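PDB 3TXV: probable tagatose 6-phosphate kinase from Sinorhizobium meliloti, which probably serves carbohydrate metabolism, perhaps as a tagatose-6-phosphate kinase, and belongs to the family of GatZ/KbaZ-like subunits of tagatose-1,6-bisphosphate aldolase. Local coordinates for residues A[93-98]-A[263-268]; A[49-54]-A[125-130]; A[157-162]-A[171-176]; A[240-245]-A[281-286]. All blocks are in the same frame, centred on the assembly; numbering follows the deposited sequence.

Interaction 1 of 4, residues A[93-98]-A[263-268]; sequences GDHLGP and EAHSTD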
loop_
_atom_site.group_PDB
_atom_site.type_symbol
_atom_site.label_atom_id
_atom_site.label_comp_id
_atom_site.label_asym_id
_atom_site.label_seq_id
_atom_site.Cartn_x
_atom_site.Cartn_y
_atom_site.Cartn_z
ATOM N N GLY A 93 -3.837 -5.143 -8.139
ATOM C CA GLY A 93 -5.111 -5.170 -7.437
ATOM C C GLY A 93 -4.845 -6.013 -6.214
ATOM O O GLY A 93 -4.327 -7.144 -6.310
ATOM N N ASP A 94 -5.159 -5.449 -5.055
ATOM C CA ASP A 94 -4.826 -6.074 -3.781
ATOM C C ASP A 94 -6.062 -6.534 -3.043
ATOM O O ASP A 94 -7.067 -5.822 -2.968
ATOM C CB ASP A 94 -4.027 -5.102 -2.907
ATOM C CG ASP A 94 -3.674 -5.692 -1.542
ATOM O OD1 ASP A 94 -3.479 -6.923 -1.481
ATOM O OD2 ASP A 94 -3.598 -4.948 -0.543
ATOM N N HIS A 95 -5.969 -7.726 -2.475
ATOM C CA HIS A 95 -7.108 -8.352 -1.803
ATOM C C HIS A 95 -8.375 -8.255 -2.646
ATOM O O HIS A 95 -9.322 -7.595 -2.235
ATOM C CB HIS A 95 -7.357 -7.739 -0.395
ATOM C CG HIS A 95 -6.260 -8.024 0.582
ATOM N ND1 HIS A 95 -6.134 -9.240 1.222
ATOM C CD2 HIS A 95 -5.222 -7.262 1.010
ATOM C CE1 HIS A 95 -5.055 -9.219 1.993
ATOM N NE2 HIS A 95 -4.483 -8.030 1.883
ATOM N N LEU A 96 -8.404 -8.896 -3.811
ATOM C CA LEU A 96 -9.626 -8.906 -4.626
ATOM C C LEU A 96 -10.469 -10.106 -4.281
ATOM O O LEU A 96 -9.957 -11.190 -4.064
ATOM C CB LEU A 96 -9.292 -8.908 -6.114
ATOM C CG LEU A 96 -8.725 -7.646 -6.780
ATOM C CD1 LEU A 96 -8.150 -6.639 -5.827
ATOM C CD2 LEU A 96 -7.698 -8.056 -7.803
ATOM N N GLY A 97 -11.774 -9.905 -4.232
ATOM C CA GLY A 97 -12.685 -10.943 -3.761
ATOM C C GLY A 97 -13.915 -10.364 -3.103
ATOM O O GLY A 97 -14.249 -9.209 -3.339
ATOM N N PRO A 98 -14.599 -11.161 -2.259
ATOM C CA PRO A 98 -15.872 -10.786 -1.608
ATOM C C PRO A 98 -15.772 -9.745 -0.494
ATOM O O PRO A 98 -16.806 -9.244 -0.033
ATOM C CB PRO A 98 -16.369 -12.097 -0.998
ATOM C CG PRO A 98 -15.471 -13.175 -1.460
ATOM C CD PRO A 98 -14.201 -12.548 -1.956
ATOM N N GLU A 263 4.925 -12.938 -1.647
ATOM C CA GLU A 263 4.530 -11.579 -1.329
ATOM C C GLU A 263 4.448 -11.419 0.167
ATOM O O GLU A 263 3.854 -12.263 0.886
ATOM C CB GLU A 263 3.166 -11.278 -1.903
ATOM C CG GLU A 263 2.709 -9.868 -1.667
ATOM C CD GLU A 263 1.685 -9.391 -2.692
ATOM O OE1 GLU A 263 1.957 -9.466 -3.920
ATOM O OE2 GLU A 263 0.606 -8.917 -2.254
ATOM N N ALA A 264 5.055 -10.339 0.650
ATOM C CA ALA A 264 4.963 -10.007 2.074
ATOM C C ALA A 264 4.278 -8.657 2.318
ATOM O O ALA A 264 4.609 -7.645 1.687
ATOM C CB ALA A 264 6.324 -10.091 2.746
ATOM N N HIS A 265 3.294 -8.662 3.211
ATOM C CA HIS A 265 2.589 -7.430 3.566
ATOM C C HIS A 265 3.153 -6.899 4.875
ATOM O O HIS A 265 3.677 -7.661 5.675
ATOM C CB HIS A 265 1.079 -7.675 3.710
ATOM C CG HIS A 265 0.375 -8.000 2.421
ATOM N ND1 HIS A 265 -0.997 -7.886 2.275
ATOM C CD2 HIS A 265 0.847 -8.419 1.219
ATOM C CE1 HIS A 265 -1.333 -8.230 1.042
ATOM N NE2 HIS A 265 -0.235 -8.565 0.383
ATOM N N SER A 266 3.040 -5.594 5.082
ATOM C CA SER A 266 3.447 -4.940 6.334
ATOM C C SER A 266 4.958 -4.935 6.541
ATOM O O SER A 266 5.456 -5.125 7.660
ATOM C CB SER A 266 2.717 -5.530 7.573
ATOM O OG SER A 266 1.428 -5.998 7.235
ATOM N N THR A 267 5.681 -4.696 5.463
ATOM C CA THR A 267 7.127 -4.504 5.539
ATOM C C THR A 267 7.395 -3.089 5.977
ATOM O O THR A 267 8.556 -2.719 6.147
ATOM C CB THR A 267 7.797 -4.624 4.162
ATOM O OG1 THR A 267 7.163 -3.706 3.251
ATOM C CG2 THR A 267 7.731 -6.088 3.615
ATOM N N ASP A 268 6.325 -2.293 6.107
ATOM C CA ASP A 268 6.406 -0.898 6.532
ATOM C C ASP A 268 7.272 -0.727 7.749
ATOM O O ASP A 268 7.218 -1.561 8.672
ATOM C CB ASP A 268 5.027 -0.378 6.830
ATOM C CG ASP A 268 4.172 -0.301 5.588
ATOM O OD1 ASP A 268 3.659 -1.362 5.138
ATOM O OD2 ASP A 268 4.019 0.823 5.057
#
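His95 and His265 both carry CG on the far side from the carbonyl carbon, next to the backbone N (chi1 -67° and -68°), and these turns send the two imidazoles toward each other from opposing strands. Asp94 swings its carboxylate away from its own backbone N (chi1 179°) and arrives beside His265. The meeting is lopsided: His95 NE2 comes up to the rim of the His265 ring, almost in its plane, 3.3 Å from His265 CE1. The ring planes are nearly perpendicular, with centroids 5.2 Å apart, yet the arrangement is oblique. Asp94 OD1 also lies near His265 CE1, at 3.6 Å. No hydrogen bond crosses between the segments, so this is contact between groups anchored separately. Within an eight-stranded parallel TIM barrel, it spans the interior between strands 89-96 and 261-264. His265 is fixed from its own strand, its NE2 donating to Glu263 OE2 over 2.8 Å, in the ring plane and on the anti lone pair. Replacing His265 with an alanine would probably leave Glu263 OE2 without this N-H and open a gap beside His95. Lys287 pairs with both Asp94 OD1 and Glu263 OE2, His129 ND1 also bonds to Asp94 OD1, and His95 ND1 bonds to Asp131. The donor atoms of His95, His265 and Glu178 face one another in an arrangement that could suit a metal ion, though none is modelled.

Interaction 2 of 4, residues A[49-54]-A[125-130]; sequences LIEATC and FTKLHL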
loop_
_atom_site.group_PDB
_atom_site.type_symbol
_atom_site.label_atom_id
_atom_site.label_comp_id
_atom_site.label_asym_id
_atom_site.label_seq_id
_atom_site.Cartn_x
_atom_site.Cartn_y
_atom_site.Cartn_z
ATOM N N LEU A 49 5.550 -0.689 -9.526
ATOM C CA LEU A 49 4.340 -1.436 -9.220
ATOM C C LEU A 49 3.399 -0.596 -8.352
ATOM O O LEU A 49 3.706 -0.285 -7.192
ATOM C CB LEU A 49 4.723 -2.736 -8.528
ATOM C CG LEU A 49 3.637 -3.688 -8.088
ATOM C CD1 LEU A 49 2.677 -3.988 -9.211
ATOM C CD2 LEU A 49 4.311 -4.944 -7.644
ATOM N N ILE A 50 2.260 -0.203 -8.903
ATOM C CA ILE A 50 1.270 0.472 -8.071
ATOM C C ILE A 50 -0.031 -0.334 -7.887
ATOM O O ILE A 50 -0.653 -0.785 -8.864
ATOM C CB ILE A 50 0.981 1.869 -8.554
ATOM C CG1 ILE A 50 2.254 2.664 -8.520
ATOM C CG2 ILE A 50 -0.017 2.538 -7.633
ATOM C CD1 ILE A 50 2.253 3.782 -9.526
ATOM N N GLU A 51 -0.435 -0.484 -6.623
ATOM C CA GLU A 51 -1.529 -1.380 -6.246
ATOM C C GLU A 51 -2.709 -0.625 -5.629
ATOM O O GLU A 51 -2.526 0.383 -4.986
ATOM C CB GLU A 51 -1.016 -2.449 -5.270
ATOM C CG GLU A 51 0.179 -3.236 -5.770
ATOM C CD GLU A 51 -0.019 -4.729 -5.595
ATOM O OE1 GLU A 51 -1.196 -5.174 -5.688
ATOM O OE2 GLU A 51 0.988 -5.460 -5.363
ATOM N N ALA A 52 -3.917 -1.120 -5.849
ATOM C CA ALA A 52 -5.111 -0.632 -5.179
ATOM C C ALA A 52 -5.832 -1.835 -4.534
ATOM O O ALA A 52 -5.616 -2.955 -4.980
ATOM C CB ALA A 52 -5.984 0.057 -6.179
ATOM N N THR A 53 -6.637 -1.627 -3.486
ATOM C CA THR A 53 -7.370 -2.748 -2.815
ATOM C C THR A 53 -8.844 -2.796 -3.177
ATOM O O THR A 53 -9.444 -1.772 -3.424
ATOM C CB THR A 53 -7.323 -2.745 -1.231
ATOM O OG1 THR A 53 -7.433 -1.414 -0.726
ATOM C CG2 THR A 53 -6.083 -3.408 -0.671
ATOM N N CYS A 54 -9.416 -3.995 -3.162
ATOM C CA CYS A 54 -10.826 -4.241 -3.435
ATOM C C CYS A 54 -11.699 -3.118 -2.939
ATOM O O CYS A 54 -12.404 -2.476 -3.732
ATOM C CB CYS A 54 -11.260 -5.557 -2.773
ATOM S SG CYS A 54 -10.905 -5.691 -0.899
ATOM N N PHE A 125 -5.088 -3.674 -15.276
ATOM C CA PHE A 125 -4.465 -4.239 -14.088
ATOM C C PHE A 125 -3.901 -5.574 -14.436
ATOM O O PHE A 125 -4.605 -6.404 -14.968
ATOM C CB PHE A 125 -5.466 -4.397 -12.961
ATOM C CG PHE A 125 -5.838 -3.111 -12.292
ATOM C CD1 PHE A 125 -6.697 -2.209 -12.914
ATOM C CD2 PHE A 125 -5.346 -2.817 -11.026
ATOM C CE1 PHE A 125 -7.057 -1.017 -12.294
ATOM C CE2 PHE A 125 -5.704 -1.622 -10.380
ATOM C CZ PHE A 125 -6.563 -0.714 -11.022
ATOM N N THR A 126 -2.617 -5.752 -14.158
ATOM C CA THR A 126 -1.871 -6.951 -14.554
ATOM C C THR A 126 -1.282 -7.731 -13.357
ATOM O O THR A 126 -0.643 -8.773 -13.536
ATOM C CB THR A 126 -0.761 -6.609 -15.601
ATOM O OG1 THR A 126 0.173 -5.681 -15.026
ATOM N N LYS A 127 -1.496 -7.234 -12.142
ATOM C CA LYS A 127 -1.264 -8.079 -10.972
ATOM C C LYS A 127 -2.565 -8.248 -10.235
ATOM O O LYS A 127 -3.193 -7.261 -9.899
ATOM C CB LYS A 127 -0.201 -7.501 -10.061
ATOM C CG LYS A 127 0.397 -8.473 -9.093
ATOM C CD LYS A 127 1.528 -7.787 -8.381
ATOM C CE LYS A 127 1.689 -8.281 -6.927
ATOM N NZ LYS A 127 0.578 -7.914 -5.991
ATOM N N LEU A 128 -2.987 -9.493 -10.013
ATOM C CA LEU A 128 -4.288 -9.763 -9.364
ATOM C C LEU A 128 -4.126 -10.645 -8.144
ATOM O O LEU A 128 -3.739 -11.819 -8.237
ATOM C CB LEU A 128 -5.274 -10.408 -10.345
ATOM C CG LEU A 128 -6.105 -9.586 -11.346
ATOM C CD1 LEU A 128 -5.623 -8.156 -11.608
ATOM C CD2 LEU A 128 -6.235 -10.352 -12.638
ATOM N N HIS A 129 -4.385 -10.073 -6.985
ATOM C CA HIS A 129 -4.317 -10.864 -5.770
ATOM C C HIS A 129 -5.717 -11.374 -5.408
ATOM O O HIS A 129 -6.680 -10.598 -5.226
ATOM C CB HIS A 129 -3.686 -10.049 -4.657
ATOM C CG HIS A 129 -3.766 -10.687 -3.320
ATOM N ND1 HIS A 129 -4.050 -9.970 -2.183
ATOM C CD2 HIS A 129 -3.607 -11.966 -2.928
ATOM C CE1 HIS A 129 -4.053 -10.780 -1.139
ATOM N NE2 HIS A 129 -3.790 -12.000 -1.566
ATOM N N LEU A 130 -5.831 -12.691 -5.363
ATOM C CA LEU A 130 -7.118 -13.312 -5.182
ATOM C C LEU A 130 -7.238 -13.837 -3.767
ATOM O O LEU A 130 -6.719 -14.919 -3.424
ATOM C CB LEU A 130 -7.309 -14.440 -6.191
ATOM C CG LEU A 130 -7.332 -14.059 -7.668
ATOM C CD1 LEU A 130 -7.336 -15.305 -8.521
ATOM C CD2 LEU A 130 -8.513 -13.148 -7.994
#
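Glu51 and Lys127 make the close part of this contact, joined by a salt bridge whose hydrogen bond runs from Lys127 NZ to Glu51 OE2 over 2.6 Å. The ammonium approaches on the syn side of the carboxylate, 20° out of its plane, and stays nearer to OE2 than to Glu51 OE1, which lies 3.3 Å from Lys127 NZ. Neither chain is straight: Glu51 bends at chi2, and Lys127, first extended, bends at chi3 and again at chi4 (-68°), which turns its end toward the acid. The looser part is apolar. Leu49 crosses the lysine chain at about a right angle, and its CD2 stands 4.0 Å from Lys127 CD, an ordinary van der Waals distance. There is no solvent side to set against this, because all three touching residues are buried. Strands 48-53 and 127-130 are not neighbours in the TIM barrel; strand 89-96 runs between them, and the side chains meet across its inner side. Each ion has a further partner in the barrel interior. Ser25 OG also bonds to Glu51 OE2, while Lys127 NZ makes a second salt bridge, to Glu263 OE1, and a charged amine inside a protein is thus likely to be balanced by two acids. Looser still, Phe125 CE2 stays 4.5 Å from Ala52 CB, and the ring packs instead on Phe71 of helix 68-81.

Interaction 3 of 4, residues A[157-162]-A[171-176]; sequences AVAEDA and PVYIIG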
loop_
_atom_site.group_PDB
_atom_site.type_symbol
_atom_site.label_atom_id
_atom_site.label_comp_id
_atom_site.label_asym_id
_atom_site.label_seq_id
_atom_site.Cartn_x
_atom_site.Cartn_y
_atom_site.Cartn_z
ATOM N N ALA A 157 -11.020 -17.518 -13.470
ATOM C CA ALA A 157 -11.621 -17.911 -14.733
ATOM C C ALA A 157 -12.533 -16.856 -15.281
ATOM O O ALA A 157 -12.945 -16.943 -16.429
ATOM C CB ALA A 157 -12.388 -19.183 -14.567
ATOM N N VAL A 158 -12.883 -15.867 -14.472
ATOM C CA VAL A 158 -13.702 -14.771 -14.958
ATOM C C VAL A 158 -12.706 -13.770 -15.457
ATOM O O VAL A 158 -12.967 -13.039 -16.418
ATOM C CB VAL A 158 -14.595 -14.191 -13.866
ATOM C CG1 VAL A 158 -15.312 -12.943 -14.350
ATOM C CG2 VAL A 158 -15.620 -15.240 -13.422
ATOM N N ALA A 159 -11.534 -13.782 -14.819
ATOM C CA ALA A 159 -10.451 -12.867 -15.163
ATOM C C ALA A 159 -10.040 -13.148 -16.579
ATOM O O ALA A 159 -10.123 -12.261 -17.427
ATOM C CB ALA A 159 -9.278 -13.027 -14.226
ATOM N N GLU A 160 -9.640 -14.397 -16.819
ATOM C CA GLU A 160 -9.223 -14.871 -18.145
ATOM C C GLU A 160 -10.253 -14.580 -19.226
ATOM O O GLU A 160 -9.892 -14.134 -20.307
ATOM C CB GLU A 160 -8.932 -16.376 -18.144
ATOM C CG GLU A 160 -7.708 -16.789 -17.372
ATOM C CD GLU A 160 -6.432 -16.157 -17.885
ATOM O OE1 GLU A 160 -6.094 -16.422 -19.059
ATOM O OE2 GLU A 160 -5.757 -15.423 -17.113
ATOM N N ASP A 161 -11.528 -14.828 -18.951
ATOM C CA ASP A 161 -12.533 -14.638 -19.985
ATOM C C ASP A 161 -12.534 -13.197 -20.468
ATOM O O ASP A 161 -12.682 -12.916 -21.649
ATOM C CB ASP A 161 -13.921 -15.040 -19.503
ATOM C CG ASP A 161 -14.850 -15.361 -20.654
ATOM O OD1 ASP A 161 -14.656 -16.438 -21.274
ATOM O OD2 ASP A 161 -15.756 -14.538 -20.955
ATOM N N ALA A 162 -12.335 -12.287 -19.535
ATOM C CA ALA A 162 -12.363 -10.884 -19.828
ATOM C C ALA A 162 -11.083 -10.415 -20.506
ATOM O O ALA A 162 -10.963 -9.216 -20.779
ATOM C CB ALA A 162 -12.576 -10.121 -18.533
ATOM N N PRO A 171 -2.301 -11.200 -17.239
ATOM C CA PRO A 171 -2.231 -11.118 -15.770
ATOM C C PRO A 171 -1.375 -12.172 -15.068
ATOM O O PRO A 171 -1.265 -13.311 -15.515
ATOM C CB PRO A 171 -3.690 -11.295 -15.320
ATOM C CG PRO A 171 -4.482 -10.935 -16.443
ATOM C CD PRO A 171 -3.696 -11.379 -17.674
ATOM N N VAL A 172 -0.780 -11.771 -13.960
ATOM C CA VAL A 172 -0.233 -12.714 -13.018
ATOM C C VAL A 172 -1.153 -12.745 -11.796
ATOM O O VAL A 172 -2.035 -11.882 -11.647
ATOM C CB VAL A 172 1.232 -12.356 -12.676
ATOM C CG1 VAL A 172 2.132 -12.892 -13.762
ATOM C CG2 VAL A 172 1.405 -10.846 -12.570
ATOM N N TYR A 173 -0.976 -13.741 -10.938
ATOM C CA TYR A 173 -1.886 -13.905 -9.774
ATOM C C TYR A 173 -1.131 -14.147 -8.492
ATOM O O TYR A 173 -0.105 -14.838 -8.466
ATOM C CB TYR A 173 -2.905 -15.060 -9.948
ATOM C CG TYR A 173 -3.830 -14.865 -11.097
ATOM C CD1 TYR A 173 -4.970 -14.078 -10.971
ATOM C CD2 TYR A 173 -3.542 -15.438 -12.353
ATOM C CE1 TYR A 173 -5.818 -13.857 -12.080
ATOM C CE2 TYR A 173 -4.372 -15.239 -13.450
ATOM C CZ TYR A 173 -5.511 -14.445 -13.315
ATOM O OH TYR A 173 -6.334 -14.248 -14.413
ATOM N N ILE A 174 -1.660 -13.597 -7.411
ATOM C CA ILE A 174 -1.166 -14.006 -6.119
ATOM C C ILE A 174 -2.292 -14.595 -5.272
ATOM O O ILE A 174 -3.433 -14.171 -5.363
ATOM C CB ILE A 174 -0.236 -12.945 -5.444
ATOM C CG1 ILE A 174 -0.711 -12.654 -4.049
ATOM C CG2 ILE A 174 -0.205 -11.666 -6.201
ATOM C CD1 ILE A 174 0.384 -12.570 -3.078
ATOM N N ILE A 175 -1.967 -15.620 -4.506
ATOM C CA ILE A 175 -2.956 -16.298 -3.692
ATOM C C ILE A 175 -2.603 -16.236 -2.215
ATOM O O ILE A 175 -1.458 -16.001 -1.864
ATOM C CB ILE A 175 -3.106 -17.756 -4.123
ATOM C CG1 ILE A 175 -1.755 -18.429 -4.182
ATOM C CG2 ILE A 175 -3.695 -17.835 -5.498
ATOM C CD1 ILE A 175 -1.787 -19.746 -4.918
ATOM N N GLY A 176 -3.579 -16.436 -1.344
ATOM C CA GLY A 176 -3.320 -16.385 0.076
ATOM C C GLY A 176 -3.735 -15.098 0.756
ATOM O O GLY A 176 -4.267 -14.180 0.133
#
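Tyr173 is the residue of 171-176 that reaches Ala159 and Glu160 on helix 145-161, and the chain leads up to it in two steps. Pro171 comes first, its CB pointing toward the helix while the residue stays short of contact, a loose flank. Val172 then points away, to pack on Val224 of the next strand. At Tyr173 the side chain points to the helix, and CG stands opposite the carbonyl carbon (chi1 -62°), extending the phenol outward from the barrel wall. Its hydroxyl ends against Ala159 CB, which lies near the ring plane on the CE1 side, with Ala159 CB 4.1 Å from Tyr173 CZ. On the CE2 side, also near the plane, comes the carboxylate of Glu160: Tyr173 OH donates to Glu160 OE2 over 3.0 Å, meeting the anti lone pair of that oxygen, with the carboxylate turned 63° from the ring. Helix and strand belong to one beta-alpha-beta crossover of the TIM barrel, strand 127-130 being its first strand. A phenylalanine in place of Tyr173 would probably leave Glu160 OE2 without this donor and the carboxylate freer to turn. Since Glu160 OE1 pairs with Arg222, the acid has a separate partner for each oxygen, and a neutral donor and a charged one together are likely to steady its negative charge beside the outer face of the barrel.

Interaction 4 of 4, residues A[240-245]-A[281-286]; sequences IAYDRA and DGFAIL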
loop_
_atom_site.group_PDB
_atom_site.type_symbol
_atom_site.label_atom_id
_atom_site.label_comp_id
_atom_site.label_asym_id
_atom_site.label_seq_id
_atom_site.Cartn_x
_atom_site.Cartn_y
_atom_site.Cartn_z
ATOM N N ILE A 240 8.415 -4.753 15.003
ATOM C CA ILE A 240 9.073 -6.057 15.188
ATOM C C ILE A 240 9.865 -6.316 13.924
ATOM O O ILE A 240 9.305 -6.334 12.837
ATOM C CB ILE A 240 8.062 -7.211 15.350
ATOM C CG1 ILE A 240 7.066 -6.999 16.507
ATOM C CG2 ILE A 240 8.776 -8.571 15.365
ATOM C CD1 ILE A 240 7.647 -6.656 17.829
ATOM N N ALA A 241 11.168 -6.494 14.062
ATOM C CA ALA A 241 12.042 -6.756 12.920
ATOM C C ALA A 241 11.989 -8.218 12.430
ATOM O O ALA A 241 11.782 -9.145 13.219
ATOM C CB ALA A 241 13.471 -6.379 13.281
ATOM N N TYR A 242 12.202 -8.396 11.130
ATOM C CA TYR A 242 12.305 -9.701 10.473
ATOM C C TYR A 242 13.422 -10.570 11.027
ATOM O O TYR A 242 14.596 -10.248 10.887
ATOM C CB TYR A 242 12.523 -9.489 8.962
ATOM C CG TYR A 242 12.821 -10.725 8.124
ATOM C CD1 TYR A 242 12.087 -11.906 8.280
ATOM C CD2 TYR A 242 13.820 -10.689 7.144
ATOM C CE1 TYR A 242 12.361 -13.028 7.507
ATOM C CE2 TYR A 242 14.106 -11.816 6.353
ATOM C CZ TYR A 242 13.367 -12.977 6.543
ATOM O OH TYR A 242 13.633 -14.079 5.777
ATOM N N ASP A 243 13.045 -11.678 11.653
ATOM C CA ASP A 243 14.010 -12.627 12.160
ATOM C C ASP A 243 14.266 -13.702 11.115
ATOM O O ASP A 243 13.400 -14.523 10.810
ATOM C CB ASP A 243 13.541 -13.228 13.483
ATOM C CG ASP A 243 14.695 -13.747 14.315
ATOM O OD1 ASP A 243 15.512 -14.536 13.793
ATOM O OD2 ASP A 243 14.806 -13.342 15.487
ATOM N N ARG A 244 15.474 -13.663 10.562
ATOM C CA ARG A 244 15.903 -14.550 9.481
ATOM C C ARG A 244 15.868 -16.016 9.938
ATOM O O ARG A 244 15.480 -16.913 9.179
ATOM C CB ARG A 244 17.293 -14.132 8.999
ATOM C CG ARG A 244 17.699 -14.711 7.661
ATOM C CD ARG A 244 18.704 -13.796 6.934
ATOM N NE ARG A 244 19.903 -14.496 6.463
ATOM C CZ ARG A 244 19.929 -15.702 5.875
ATOM N NH1 ARG A 244 18.800 -16.372 5.626
ATOM N NH2 ARG A 244 21.093 -16.244 5.499
ATOM N N ALA A 245 16.240 -16.238 11.196
ATOM C CA ALA A 245 16.112 -17.552 11.815
ATOM C C ALA A 245 14.665 -18.041 11.831
ATOM O O ALA A 245 14.372 -19.091 11.268
ATOM C CB ALA A 245 16.709 -17.557 13.232
ATOM N N ASP A 281 15.807 -13.861 1.035
ATOM C CA ASP A 281 15.082 -15.084 1.455
ATOM C C ASP A 281 13.781 -15.355 0.693
ATOM O O ASP A 281 13.006 -16.243 1.058
ATOM C CB ASP A 281 14.834 -15.081 2.955
ATOM C CG ASP A 281 16.078 -14.814 3.720
ATOM O OD1 ASP A 281 17.173 -15.039 3.151
ATOM O OD2 ASP A 281 15.975 -14.364 4.878
ATOM N N GLY A 282 13.548 -14.582 -0.353
ATOM C CA GLY A 282 12.451 -14.849 -1.264
ATOM C C GLY A 282 11.083 -14.266 -0.945
ATOM O O GLY A 282 10.081 -14.588 -1.631
ATOM N N PHE A 283 11.013 -13.428 0.089
ATOM C CA PHE A 283 9.838 -12.600 0.253
ATOM C C PHE A 283 10.146 -11.482 -0.700
ATOM O O PHE A 283 10.705 -10.465 -0.319
ATOM C CB PHE A 283 9.703 -12.175 1.705
ATOM C CG PHE A 283 9.848 -13.317 2.646
ATOM C CD1 PHE A 283 8.755 -14.139 2.928
ATOM C CD2 PHE A 283 11.089 -13.635 3.192
ATOM C CE1 PHE A 283 8.896 -15.248 3.773
ATOM C CE2 PHE A 283 11.236 -14.729 4.051
ATOM C CZ PHE A 283 10.143 -15.532 4.341
ATOM N N ALA A 284 9.839 -11.715 -1.967
ATOM C CA ALA A 284 10.411 -10.925 -3.046
ATOM C C ALA A 284 9.520 -9.792 -3.474
ATOM O O ALA A 284 9.962 -8.892 -4.188
ATOM C CB ALA A 284 10.737 -11.802 -4.237
ATOM N N ILE A 285 8.258 -9.850 -3.081
ATOM C CA ILE A 285 7.350 -8.743 -3.314
ATOM C C ILE A 285 7.043 -8.181 -1.955
ATOM O O ILE A 285 6.582 -8.910 -1.058
ATOM C CB ILE A 285 6.058 -9.166 -3.976
ATOM C CG1 ILE A 285 6.327 -9.624 -5.417
ATOM C CG2 ILE A 285 5.088 -8.031 -3.915
ATOM C CD1 ILE A 285 5.352 -10.607 -5.902
ATOM N N LEU A 286 7.323 -6.885 -1.827
ATOM C CA LEU A 286 7.308 -6.147 -0.584
ATOM C C LEU A 286 6.242 -5.096 -0.667
ATOM O O LEU A 286 6.403 -4.111 -1.371
ATOM C CB LEU A 286 8.656 -5.453 -0.407
ATOM C CG LEU A 286 9.838 -6.399 -0.266
ATOM C CD1 LEU A 286 11.100 -5.707 -0.702
ATOM C CD2 LEU A 286 9.935 -6.904 1.189
#
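Tyr242 and Asp281 cross obliquely: the phenol hydroxyl donates to Asp281 OD2, with Tyr242 OH 2.5 Å from that oxygen, on its anti lone pair, and OD2 lies near the plane of the tyrosine ring, at its edge, while ring and carboxylate planes are 58° apart. Tyr242 gets there because CG lies opposite its backbone N (chi1 173°), which throws the ring away from the loop 240-245 toward the chain at 281-286. Phe283 crosses the tyrosine obliquely too, with the phenol oxygen near its ring plane at the edge; the ring centroids are 5.6 Å apart, and Tyr242 CZ is 3.7 Å from Phe283 CE2. Arg244 reaches the same aspartate from another direction, its chain crossing that of Asp281 at about a right angle. Arg244 NH1 stands 3.2 Å from Asp281 OD1, but the oxygen is well out of the guanidinium plane, so the salt bridge is one of charge alone, with no N-H aimed at it. Asp281 OD2, which takes the hydroxyl, also touches the arginine chain, 3.3 Å from Arg244 CG, and Arg244 CA sits over one face of the Tyr242 ring, offset toward the rim. The aspartate follows helix 272-280, which closes in a Schellman motif: Gly282, at positive phi, is the C-prime residue, Phe283 N bonds to Leu278 O and Gly282 N to Val279 O, and the chain then enters strand 283-288 of the TIM barrel.

In the fold
All four interactions attach to the same parallel barrel, but at different depths. Interactions 1 and 2 lie in its interior, their centres 8 Å apart, and interlock: strand 89-96 neighbours both strands of interaction 2, and Leu96 N probably bonds to the backbone O of His129. Here acids, a lysine and histidines gather. Interaction 3 sits farther out, where a helix covers the wall, and uses one phenol-carboxylate bond; it adjoins interaction 2 through neighbouring strands 127-130 and 172-176. Interaction 4 is partly exposed, where a loop meets a helix end; its strand 283-288 neighbours strand 261-264 of interaction 1, yet it joins a phenol-carboxylate bond to an exposed charge pair and two oblique rings.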